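Side-chain contacts in NalP translocator (Neisseria meningitidis, PDB 1UYN), which forms the outer-membrane beta-barrel domain of an autotransporter, a hydrophilic pore through which its secreted serine protease passenger reaches the cell surface: residues V13-T18 with D240-G245; D23-R28 with S108-I113; R114-A117 with G121-K124; Y287-S292 with G296-R301. All coordinates share one frame; numbering follows the deposited sequence.

Overall arrangement
Contacts 1 and 2 both use helix 12-34, which runs inside a twelve-stranded antiparallel barrel; contacts 3 and 4 are hairpins of the barrel wall. Contact 2 is wholly buried, its centre about 5 Å from that of the chain, and mixes an amide-hydroxyl bond with aromatic packing; the other three are partly buried. Contact 1, centred about 21 Å from it, joins the start of the helix to a loop by close packing and a water bridge. Contacts 3 and 4 add paired backbone bonds, with polar side chains on one face of the wall and a more exposed face behind. Contact 3 adjoins contact 2 through strand 100-117, whereas contact 4 meets it where Arg27 packs on Asn297 and Ser299.

Contact 1 (V13-T18 with D240-G245); sequences VYADST and DYTVTG
Ala15 packs directly against the backbone of Tyr241 and Thr242. Its CB lies 3.4 Å from Tyr241 O and 3.6 Å from Thr242 N, while its CA points a C-H at the same carbonyl, with Ala15 CA and Tyr241 O 3.3 Å apart. A side chain of one methyl suits this place, because the loop can lie close along the helix with Ala15 CB 4.3 Å from Tyr241 CB. One turn further on, Thr18 takes the aromatic part of the contact. Its CG2 stands over a face of the Tyr241 ring, 4.3 Å from the centroid and 25° off the normal, a CH-pi contact. With chi1 at -56°, Thr18 holds OG1 back beside its own nitrogen and sends the methyl out to the ring. The hydroxyl belongs to the polar network: a water donates to Thr18 OG1 at 2.8 Å and to Tyr241 O at 3.2 Å, bridging helix and loop, and Thr18 OG1 is also hydrogen-bonded to Gln186. The loop is shaped from behind by an Asx turn, in which Asp240 OD1 accepts from Thr242 N at 3.2 Å, the donor rising well above the carboxylate plane. Further out, the phenol end of Tyr241 is hydrogen-bonded to Arg239, while Tyr14 reaches Glu191 and meets the ring of Phe189. The contact thus joins the beginning of helix 12-34 to the loop between strands 224-235 and 265-278, with Leu184 of strand 172-192 against both Thr18 and Tyr241, and strand 121-139 against Tyr14, Ser17 and Thr18.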
loop_
_atom_site.group_PDB
_atom_site.type_symbol
_atom_site.label_atom_id
_atom_site.label_comp_id
_atom_site.label_asym_id
_atom_site.label_seq_id
_atom_site.Cartn_x
_atom_site.Cartn_y
_atom_site.Cartn_z
ATOM N N VAL A 13 12.499 -10.300 13.594
ATOM C CA VAL A 13 11.363 -9.425 13.861
ATOM C C VAL A 13 11.538 -8.030 13.277
ATOM O O VAL A 13 10.564 -7.440 12.785
ATOM C CB VAL A 13 10.982 -9.353 15.367
ATOM C CG1 VAL A 13 12.026 -8.552 16.217
ATOM C CG2 VAL A 13 9.595 -8.774 15.510
ATOM N N TYR A 14 12.750 -7.517 13.253
ATOM C CA TYR A 14 12.955 -6.270 12.559
ATOM C C TYR A 14 12.789 -6.385 11.037
ATOM O O TYR A 14 12.161 -5.536 10.443
ATOM C CB TYR A 14 14.282 -5.672 12.922
ATOM C CG TYR A 14 14.344 -5.360 14.364
ATOM C CD1 TYR A 14 13.890 -4.170 14.828
ATOM C CD2 TYR A 14 14.854 -6.278 15.279
ATOM C CE1 TYR A 14 13.917 -3.887 16.186
ATOM C CE2 TYR A 14 14.900 -5.996 16.634
ATOM C CZ TYR A 14 14.421 -4.806 17.069
ATOM O OH TYR A 14 14.438 -4.483 18.381
ATOM N N ALA A 15 13.357 -7.413 10.407
ATOM C CA ALA A 15 13.190 -7.608 8.953
ATOM C C ALA A 15 11.725 -7.731 8.570
ATOM O O ALA A 15 11.288 -7.141 7.612
ATOM C CB ALA A 15 13.927 -8.861 8.473
ATOM N N ASP A 16 10.993 -8.516 9.344
ATOM C CA ASP A 16 9.616 -8.856 9.086
ATOM C C ASP A 16 8.662 -7.700 9.240
ATOM O O ASP A 16 7.713 -7.573 8.464
ATOM C CB ASP A 16 9.198 -9.957 10.070
ATOM C CG ASP A 16 9.835 -11.296 9.753
ATOM O OD1 ASP A 16 10.427 -11.416 8.670
ATOM O OD2 ASP A 16 9.817 -12.288 10.520
ATOM N N SER A 17 8.855 -6.896 10.275
ATOM C CA SER A 17 8.017 -5.706 10.485
ATOM C C SER A 17 8.264 -4.696 9.386
ATOM O O SER A 17 7.321 -4.202 8.762
ATOM C CB SER A 17 8.255 -5.077 11.834
ATOM O OG SER A 17 9.638 -4.955 12.111
ATOM N N THR A 18 9.527 -4.431 9.072
ATOM C CA THR A 18 9.819 -3.574 7.918
ATOM C C THR A 18 9.164 -4.086 6.648
ATOM O O THR A 18 8.517 -3.333 5.938
ATOM C CB THR A 18 11.299 -3.454 7.673
ATOM O OG1 THR A 18 11.944 -2.983 8.858
ATOM C CG2 THR A 18 11.551 -2.379 6.639
ATOM N N ASP A 240 15.159 -8.103 0.751
ATOM C CA ASP A 240 15.739 -8.518 2.023
ATOM C C ASP A 240 15.820 -7.305 2.942
ATOM O O ASP A 240 16.491 -6.301 2.608
ATOM C CB ASP A 240 17.155 -9.025 1.753
ATOM C CG ASP A 240 17.636 -10.054 2.752
ATOM O OD1 ASP A 240 17.073 -10.169 3.878
ATOM O OD2 ASP A 240 18.629 -10.775 2.445
ATOM N N TYR A 241 15.132 -7.392 4.071
ATOM C CA TYR A 241 15.222 -6.371 5.086
ATOM C C TYR A 241 15.895 -6.896 6.337
ATOM O O TYR A 241 15.801 -6.303 7.390
ATOM C CB TYR A 241 13.847 -5.817 5.373
ATOM C CG TYR A 241 13.219 -5.136 4.181
ATOM C CD1 TYR A 241 13.990 -4.360 3.306
ATOM C CD2 TYR A 241 11.854 -5.245 3.950
ATOM C CE1 TYR A 241 13.434 -3.748 2.201
ATOM C CE2 TYR A 241 11.253 -4.620 2.841
ATOM C CZ TYR A 241 12.060 -3.875 1.957
ATOM O OH TYR A 241 11.509 -3.255 0.860
ATOM N N THR A 242 16.629 -7.982 6.209
ATOM C CA THR A 242 17.422 -8.493 7.303
ATOM C C THR A 242 18.606 -7.577 7.548
ATOM O O THR A 242 19.414 -7.362 6.656
ATOM C CB THR A 242 17.877 -9.911 6.990
ATOM O OG1 THR A 242 16.728 -10.774 7.038
ATOM C CG2 THR A 242 18.784 -10.435 8.057
ATOM N N VAL A 243 18.682 -7.026 8.758
ATOM C CA VAL A 243 19.755 -6.112 9.116
ATOM C C VAL A 243 20.948 -6.873 9.652
ATOM O O VAL A 243 20.790 -7.865 10.352
ATOM C CB VAL A 243 19.316 -5.034 10.149
ATOM C CG1 VAL A 243 18.065 -4.335 9.690
ATOM C CG2 VAL A 243 19.096 -5.615 11.481
ATOM N N THR A 244 22.124 -6.405 9.244
ATOM C CA THR A 244 23.413 -6.758 9.827
ATOM C C THR A 244 23.541 -6.097 11.184
ATOM O O THR A 244 23.440 -4.880 11.272
ATOM C CB THR A 244 24.531 -6.149 8.976
ATOM O OG1 THR A 244 24.484 -6.687 7.662
ATOM C CG2 THR A 244 25.919 -6.509 9.540
ATOM N N GLY A 245 23.811 -6.877 12.226
ATOM C CA GLY A 245 24.111 -6.330 13.544
ATOM C C GLY A 245 25.294 -7.026 14.127
ATOM O O GLY A 245 25.072 -7.808 15.026
HETATM O O HOH W 1 14.313 -4.291 9.354
#

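Contact 2 (D23-R28 with S108-I113); sequences DMQGRR and SLFAGI
Gln25 and Arg28 face Ser108 and Phe110 across a wide gap between backbones: the axes of helix 23-28 and strand 108-113 approach to 10.7 Å, at 41° between their directions, so long side chains must do the joining. Gln25 has the length required. Its chain bends at chi2 (83°) and brings NE2 to Ser108 OG at 2.9 Å, an almost straight bond (169°) with the hydroxyl close to the amide plane. The other half of the amide is used as well, for Arg28 NH1 donates to Gln25 OE1 at 3.0 Å, helping to fix its rotation. Phe110 spans the remaining distance with its ring, whose CZ comes to 3.5 Å from Arg28 CB; the aliphatic base of the arginine meets the far end of the ring at a slant, while the guanidinium turns away from it, NE to the hydroxyl of Thr69. On another side of the helix, Arg27 holds Asp23 OD2 end-on with both NH1 and NH2, and the two charges have further partners in Asp52 and Arg266 respectively. Leu29 and Val32 of helix 12-34 and Thr87 of strand 82-97 also touch the Phe110 ring, placing the contact between the pore helix and the inner wall of the barrel.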
loop_
_atom_site.group_PDB
_atom_site.type_symbol
_atom_site.label_atom_id
_atom_site.label_comp_id
_atom_site.label_asym_id
_atom_site.label_seq_id
_atom_site.Cartn_x
_atom_site.Cartn_y
_atom_site.Cartn_z
ATOM N N ASP A 23 4.858 -3.623 2.419
ATOM C CA ASP A 23 3.821 -4.389 1.741
ATOM C C ASP A 23 2.528 -3.604 1.865
ATOM O O ASP A 23 1.808 -3.430 0.894
ATOM C CB ASP A 23 3.718 -5.733 2.410
ATOM C CG ASP A 23 2.769 -6.654 1.725
ATOM O OD1 ASP A 23 3.113 -7.163 0.651
ATOM O OD2 ASP A 23 1.687 -6.982 2.217
ATOM N N MET A 24 2.265 -3.080 3.056
ATOM C CA MET A 24 1.119 -2.210 3.263
ATOM C C MET A 24 1.189 -0.970 2.437
ATOM O O MET A 24 0.173 -0.542 1.911
ATOM C CB MET A 24 0.951 -1.834 4.736
ATOM C CG MET A 24 -0.096 -2.710 5.435
ATOM S SD MET A 24 0.039 -2.722 7.199
ATOM C CE MET A 24 -0.311 -4.409 7.513
ATOM N N GLN A 25 2.377 -0.388 2.349
ATOM C CA GLN A 25 2.653 0.809 1.565
ATOM C C GLN A 25 2.354 0.630 0.086
ATOM O O GLN A 25 1.946 1.573 -0.560
ATOM C CB GLN A 25 4.106 1.232 1.706
ATOM C CG GLN A 25 4.366 2.653 1.308
ATOM C CD GLN A 25 4.056 3.665 2.411
ATOM O OE1 GLN A 25 3.175 3.435 3.239
ATOM N NE2 GLN A 25 4.749 4.823 2.389
ATOM N N GLY A 26 2.530 -0.559 -0.469
ATOM C CA GLY A 26 2.211 -0.762 -1.866
ATOM C C GLY A 26 0.716 -0.627 -2.117
ATOM O O GLY A 26 0.273 -0.213 -3.207
ATOM N N ARG A 27 -0.090 -1.039 -1.152
ATOM C CA ARG A 27 -1.520 -0.911 -1.333
ATOM C C ARG A 27 -1.929 0.542 -1.118
ATOM O O ARG A 27 -2.827 1.034 -1.822
ATOM C CB ARG A 27 -2.292 -1.836 -0.412
ATOM C CG ARG A 27 -2.090 -3.323 -0.729
ATOM C CD ARG A 27 -2.942 -4.187 0.142
ATOM N NE ARG A 27 -2.307 -4.317 1.434
ATOM C CZ ARG A 27 -1.309 -5.145 1.657
ATOM N NH1 ARG A 27 -0.849 -5.919 0.669
ATOM N NH2 ARG A 27 -0.768 -5.216 2.865
ATOM N N ARG A 28 -1.269 1.238 -0.188
ATOM C CA ARG A 28 -1.583 2.650 0.012
ATOM C C ARG A 28 -1.395 3.406 -1.281
ATOM O O ARG A 28 -2.203 4.265 -1.619
ATOM C CB ARG A 28 -0.727 3.292 1.114
ATOM C CG ARG A 28 -1.033 2.715 2.454
ATOM C CD ARG A 28 -0.180 3.233 3.568
ATOM N NE ARG A 28 -0.433 2.507 4.829
ATOM C CZ ARG A 28 0.455 1.731 5.451
ATOM N NH1 ARG A 28 1.681 1.514 4.945
ATOM N NH2 ARG A 28 0.112 1.137 6.580
ATOM N N SER A 108 3.198 9.433 5.353
ATOM C CA SER A 108 3.514 9.321 3.950
ATOM C C SER A 108 2.737 10.293 3.128
ATOM O O SER A 108 1.529 10.486 3.345
ATOM C CB SER A 108 3.160 7.923 3.454
ATOM O OG SER A 108 3.845 6.938 4.182
ATOM N N LEU A 109 3.440 10.856 2.154
ATOM C CA LEU A 109 2.865 11.630 1.100
ATOM C C LEU A 109 2.822 10.784 -0.169
ATOM O O LEU A 109 3.807 10.220 -0.583
ATOM C CB LEU A 109 3.719 12.828 0.856
ATOM C CG LEU A 109 3.400 13.541 -0.454
ATOM C CD1 LEU A 109 1.961 14.136 -0.489
ATOM C CD2 LEU A 109 4.468 14.642 -0.658
ATOM N N PHE A 110 1.673 10.729 -0.820
ATOM C CA PHE A 110 1.560 10.065 -2.115
ATOM C C PHE A 110 1.184 11.045 -3.198
ATOM O O PHE A 110 0.374 11.904 -2.964
ATOM C CB PHE A 110 0.485 8.992 -2.033
ATOM C CG PHE A 110 0.667 8.065 -0.878
ATOM C CD1 PHE A 110 0.241 8.422 0.381
ATOM C CD2 PHE A 110 1.299 6.854 -1.044
ATOM C CE1 PHE A 110 0.416 7.561 1.445
ATOM C CE2 PHE A 110 1.460 6.009 0.012
ATOM C CZ PHE A 110 1.002 6.361 1.258
ATOM N N ALA A 111 1.773 10.899 -4.378
ATOM C CA ALA A 111 1.435 11.749 -5.513
ATOM C C ALA A 111 1.275 10.917 -6.789
ATOM O O ALA A 111 1.953 9.933 -7.002
ATOM C CB ALA A 111 2.503 12.842 -5.706
ATOM N N GLY A 112 0.400 11.346 -7.658
ATOM C CA GLY A 112 0.159 10.626 -8.896
ATOM C C GLY A 112 -0.163 11.561 -10.035
ATOM O O GLY A 112 -0.797 12.572 -9.844
ATOM N N ILE A 113 0.319 11.258 -11.226
ATOM C CA ILE A 113 -0.213 11.966 -12.400
ATOM C C ILE A 113 -0.694 10.935 -13.432
ATOM O O ILE A 113 -0.137 9.869 -13.569
ATOM C CB ILE A 113 0.838 12.946 -12.968
ATOM C CG1 ILE A 113 0.249 13.688 -14.169
ATOM C CG2 ILE A 113 2.152 12.176 -13.349
ATOM C CD1 ILE A 113 1.331 14.235 -15.201
#

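Contact 3 (R114-A117 with G121-K124); sequences RHDA and GYLK
Arg114 and Tyr122 make the chief side-chain contact of this hairpin, a cation-pi stack. The guanidinium lies flat on the phenol ring, planes 17° apart, with Arg114 CZ 3.8 Å from the ring centroid. The extended arginine chain makes this possible: with CG anti to the backbone N (chi1 165°) the chain runs diagonally from its own pair position to the ring, two residues along the other strand. The ionic contacts steady the same group. Arg114 NH2 donates to Asp116 OD1 at 2.8 Å, on the syn side of the carboxylate, while NE adds weak bonds to both carboxylate oxygens. The guanidinium is therefore held at an edge by the acid and over a face by the ring. Arg114 NH1 and Lys124 NZ also share Asp37, a common anion that would offset their like charges, and Glu176 takes both Lys124 NZ and Tyr122 OH. The backbone bonds are those of antiparallel pairing. His115 and Leu123 form a hydrogen-bonded pair, with His115 N to Leu123 O and Leu123 N to His115 O both 2.8 Å; Arg114 with Lys124 and Asp116 with Tyr122 are the flanking non-hydrogen-bonded pairs. Apolar contact is slight, the methylenes of Arg114 CB and Lys124 CG meeting at 4.1 Å. Side chains alternate: Arg114, Asp116, Tyr122 and Lys124 share the polar face, where Leu36 touches Arg114 and Lys124, whereas His115 and Leu123 lie on the other, exposed face. The polar face looks into the barrel, toward Asp37 and Ser33 O, which accepts from Lys124 NZ: a beta hairpin of a transmembrane barrel whose charged side chains line the hydrophilic interior.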
loop_
_atom_site.group_PDB
_atom_site.type_symbol
_atom_site.label_atom_id
_atom_site.label_comp_id
_atom_site.label_asym_id
_atom_site.label_seq_id
_atom_site.Cartn_x
_atom_site.Cartn_y
_atom_site.Cartn_z
ATOM N N ARG A 114 -1.764 11.225 -14.117
ATOM C CA ARG A 114 -2.295 10.308 -15.132
ATOM C C ARG A 114 -2.495 11.113 -16.361
ATOM O O ARG A 114 -3.211 12.088 -16.310
ATOM C CB ARG A 114 -3.646 9.758 -14.696
ATOM C CG ARG A 114 -4.423 9.096 -15.808
ATOM C CD ARG A 114 -5.661 8.345 -15.349
ATOM N NE ARG A 114 -6.587 8.230 -16.465
ATOM C CZ ARG A 114 -7.437 7.228 -16.668
ATOM N NH1 ARG A 114 -7.543 6.204 -15.836
ATOM N NH2 ARG A 114 -8.179 7.244 -17.749
ATOM N N HIS A 115 -1.815 10.753 -17.434
ATOM C CA HIS A 115 -2.002 11.366 -18.742
ATOM C C HIS A 115 -2.822 10.443 -19.612
ATOM O O HIS A 115 -2.422 9.331 -19.815
ATOM C CB HIS A 115 -0.640 11.585 -19.409
ATOM C CG HIS A 115 -0.709 12.441 -20.620
ATOM N ND1 HIS A 115 -1.670 12.267 -21.592
ATOM C CD2 HIS A 115 0.025 13.505 -21.007
ATOM C CE1 HIS A 115 -1.537 13.192 -22.521
ATOM N NE2 HIS A 115 -0.519 13.959 -22.191
ATOM N N ASP A 116 -3.947 10.920 -20.145
ATOM C CA ASP A 116 -4.760 10.199 -21.142
ATOM C C ASP A 116 -4.395 10.499 -22.581
ATOM O O ASP A 116 -4.207 11.643 -22.967
ATOM C CB ASP A 116 -6.229 10.507 -20.982
ATOM C CG ASP A 116 -6.799 9.928 -19.723
ATOM O OD1 ASP A 116 -6.639 8.743 -19.468
ATOM O OD2 ASP A 116 -7.432 10.573 -18.883
ATOM N N ALA A 117 -4.313 9.453 -23.383
ATOM C CA ALA A 117 -4.253 9.615 -24.797
ATOM C C ALA A 117 -5.708 9.496 -25.255
ATOM O O ALA A 117 -6.211 8.388 -25.497
ATOM C CB ALA A 117 -3.366 8.555 -25.407
ATOM N N GLY A 121 -6.527 5.053 -23.706
ATOM C CA GLY A 121 -5.639 4.536 -22.684
ATOM C C GLY A 121 -4.869 5.656 -22.061
ATOM O O GLY A 121 -5.081 6.803 -22.405
ATOM N N TYR A 122 -3.973 5.340 -21.145
ATOM C CA TYR A 122 -3.320 6.390 -20.373
ATOM C C TYR A 122 -2.004 5.956 -19.819
ATOM O O TYR A 122 -1.706 4.792 -19.829
ATOM C CB TYR A 122 -4.209 6.811 -19.193
ATOM C CG TYR A 122 -4.580 5.660 -18.333
ATOM C CD1 TYR A 122 -3.721 5.196 -17.346
ATOM C CD2 TYR A 122 -5.748 4.966 -18.570
ATOM C CE1 TYR A 122 -4.054 4.119 -16.592
ATOM C CE2 TYR A 122 -6.074 3.869 -17.823
ATOM C CZ TYR A 122 -5.240 3.467 -16.834
ATOM O OH TYR A 122 -5.593 2.388 -16.121
ATOM N N LEU A 123 -1.227 6.894 -19.302
ATOM C CA LEU A 123 -0.059 6.515 -18.520
ATOM C C LEU A 123 -0.189 7.155 -17.182
ATOM O O LEU A 123 -0.716 8.227 -17.114
ATOM C CB LEU A 123 1.253 6.915 -19.242
ATOM C CG LEU A 123 2.281 7.951 -18.725
ATOM C CD1 LEU A 123 3.275 7.473 -17.612
ATOM C CD2 LEU A 123 3.087 8.420 -19.929
ATOM N N LYS A 124 0.267 6.473 -16.132
ATOM C CA LYS A 124 0.343 7.013 -14.767
ATOM C C LYS A 124 1.784 7.050 -14.229
ATOM O O LYS A 124 2.505 6.090 -14.370
ATOM C CB LYS A 124 -0.447 6.132 -13.797
ATOM C CG LYS A 124 -1.962 6.124 -13.940
ATOM C CD LYS A 124 -2.639 5.371 -12.727
ATOM C CE LYS A 124 -4.195 5.327 -12.854
ATOM N NZ LYS A 124 -4.762 4.141 -12.207
#

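Contact 4 (Y287-S292 with G296-R301); sequences YSYAGS and GNHSGR
The beta hairpin of the last two barrel strands pairs Tyr287, Ser288, Tyr289 and Ala290 with Gly300, Ser299, His298 and Asn297 in turn. Ser288 with Ser299 and Ala290 with Asn297 are the hydrogen-bonded pairs: Ser299 N reaches Ser288 O at 2.8 Å, and Asn297 N reaches Ala290 O at 2.9 Å. The non-hydrogen-bonded pairs, Tyr289 with His298 between them and Tyr287 with Gly300 beyond, carry the aromatic side chains. Tyr289 CG is anti to its nitrogen (chi1 179°), which lays the ring across the neighbouring strand, where it presents its edge to the face of His298; the centroids are 5.4 Å apart and the planes 63° from each other. Further along the same ring, Tyr289 OH rests 3.5 Å from Gly296 CA, and a glycine suits that position because the phenol end occupies the space beside it. Tyr287 leans over in the same manner, its CD1 3.3 Å from Ser299 O, and it runs alongside His298 with its hydroxyl near the edge of the imidazole. In the barrel these three rings lie on the more exposed face, which is consistent with the aromatic side chains that outer-membrane barrels commonly carry on their outer surface. The opposite face holds small and polar residues, well suited to a wall with a helix behind it: Ser288 CB and Ser299 CB meet at 4.0 Å, and Ala290 CB and Asn297 CB at 4.4 Å. Asp52 of strand 43-57 accepts from both Asn297 ND2 and Ser299 OG, beside Arg27 of the pore helix, while His298 ND1 is hydrogen-bonded to the carbonyl oxygen of Gly53.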
loop_
_atom_site.group_PDB
_atom_site.type_symbol
_atom_site.label_atom_id
_atom_site.label_comp_id
_atom_site.label_asym_id
_atom_site.label_seq_id
_atom_site.Cartn_x
_atom_site.Cartn_y
_atom_site.Cartn_z
ATOM N N TYR A 287 -12.873 -3.941 -1.294
ATOM C CA TYR A 287 -12.267 -5.030 -0.580
ATOM C C TYR A 287 -11.430 -5.832 -1.573
ATOM O O TYR A 287 -11.765 -5.938 -2.743
ATOM C CB TYR A 287 -13.323 -5.921 0.080
ATOM C CG TYR A 287 -12.697 -7.206 0.568
ATOM C CD1 TYR A 287 -12.030 -7.250 1.807
ATOM C CD2 TYR A 287 -12.663 -8.350 -0.257
ATOM C CE1 TYR A 287 -11.410 -8.404 2.230
ATOM C CE2 TYR A 287 -12.047 -9.503 0.161
ATOM C CZ TYR A 287 -11.426 -9.533 1.407
ATOM O OH TYR A 287 -10.820 -10.694 1.826
ATOM N N SER A 288 -10.360 -6.426 -1.068
ATOM C CA SER A 288 -9.297 -7.052 -1.846
ATOM C C SER A 288 -8.661 -8.194 -1.030
ATOM O O SER A 288 -8.406 -8.047 0.167
ATOM C CB SER A 288 -8.198 -6.017 -2.113
ATOM O OG SER A 288 -7.604 -6.265 -3.374
ATOM N N TYR A 289 -8.381 -9.321 -1.672
ATOM C CA TYR A 289 -7.549 -10.354 -1.075
ATOM C C TYR A 289 -6.295 -10.615 -1.908
ATOM O O TYR A 289 -6.417 -10.934 -3.077
ATOM C CB TYR A 289 -8.356 -11.653 -1.011
ATOM C CG TYR A 289 -7.551 -12.769 -0.417
ATOM C CD1 TYR A 289 -7.249 -12.775 0.956
ATOM C CD2 TYR A 289 -7.056 -13.789 -1.220
ATOM C CE1 TYR A 289 -6.487 -13.787 1.528
ATOM C CE2 TYR A 289 -6.273 -14.822 -0.664
ATOM C CZ TYR A 289 -6.012 -14.814 0.706
ATOM O OH TYR A 289 -5.271 -15.828 1.239
ATOM N N ALA A 290 -5.112 -10.558 -1.316
ATOM C CA ALA A 290 -3.872 -10.985 -1.978
ATOM C C ALA A 290 -3.401 -12.349 -1.454
ATOM O O ALA A 290 -3.356 -12.540 -0.237
ATOM C CB ALA A 290 -2.810 -10.001 -1.744
ATOM N N GLY A 291 -3.033 -13.269 -2.361
ATOM C CA GLY A 291 -2.456 -14.560 -1.988
ATOM C C GLY A 291 -1.231 -15.036 -2.764
ATOM O O GLY A 291 -1.143 -14.947 -3.967
ATOM N N SER A 292 -0.239 -15.522 -2.052
ATOM C CA SER A 292 0.706 -16.486 -2.644
ATOM C C SER A 292 0.855 -17.603 -1.663
ATOM O O SER A 292 0.259 -17.555 -0.604
ATOM C CB SER A 292 2.069 -15.858 -2.882
ATOM O OG SER A 292 2.645 -15.466 -1.661
ATOM N N GLY A 296 -1.138 -14.292 2.684
ATOM C CA GLY A 296 -2.540 -13.976 2.503
ATOM C C GLY A 296 -2.869 -12.698 3.228
ATOM O O GLY A 296 -2.581 -12.579 4.392
ATOM N N ASN A 297 -3.482 -11.746 2.547
ATOM C CA ASN A 297 -3.810 -10.462 3.132
ATOM C C ASN A 297 -5.182 -10.023 2.739
ATOM O O ASN A 297 -5.471 -9.988 1.586
ATOM C CB ASN A 297 -2.810 -9.399 2.662
ATOM C CG ASN A 297 -2.911 -8.116 3.476
ATOM O OD1 ASN A 297 -2.482 -8.074 4.661
ATOM N ND2 ASN A 297 -3.504 -7.070 2.876
ATOM N N HIS A 298 -6.020 -9.672 3.699
ATOM C CA HIS A 298 -7.292 -8.980 3.432
ATOM C C HIS A 298 -7.040 -7.478 3.471
ATOM O O HIS A 298 -6.531 -6.982 4.424
ATOM C CB HIS A 298 -8.356 -9.334 4.486
ATOM C CG HIS A 298 -8.552 -10.795 4.676
ATOM N ND1 HIS A 298 -7.645 -11.578 5.351
ATOM C CD2 HIS A 298 -9.551 -11.622 4.291
ATOM C CE1 HIS A 298 -8.068 -12.830 5.364
ATOM N NE2 HIS A 298 -9.226 -12.882 4.733
ATOM N N SER A 299 -7.386 -6.768 2.408
ATOM C CA SER A 299 -7.341 -5.284 2.350
ATOM C C SER A 299 -8.741 -4.743 2.129
ATOM O O SER A 299 -9.464 -5.214 1.257
ATOM C CB SER A 299 -6.441 -4.807 1.212
ATOM O OG SER A 299 -5.949 -3.512 1.504
ATOM N N GLY A 300 -9.140 -3.780 2.947
ATOM C CA GLY A 300 -10.466 -3.153 2.849
ATOM C C GLY A 300 -10.322 -1.649 2.730
ATOM O O GLY A 300 -9.266 -1.135 2.970
ATOM N N ARG A 301 -11.369 -0.926 2.397
ATOM C CA ARG A 301 -11.235 0.530 2.207
ATOM C C ARG A 301 -12.601 1.197 2.121
ATOM O O ARG A 301 -13.451 0.729 1.375
ATOM C CB ARG A 301 -10.471 0.832 0.927
ATOM C CG ARG A 301 -9.450 1.873 1.088
ATOM C CD ARG A 301 -9.162 2.634 -0.163
ATOM N NE ARG A 301 -8.559 1.775 -1.181
ATOM C CZ ARG A 301 -8.696 1.915 -2.509
ATOM N NH1 ARG A 301 -9.425 2.896 -3.051
ATOM N NH2 ARG A 301 -8.070 1.053 -3.311
#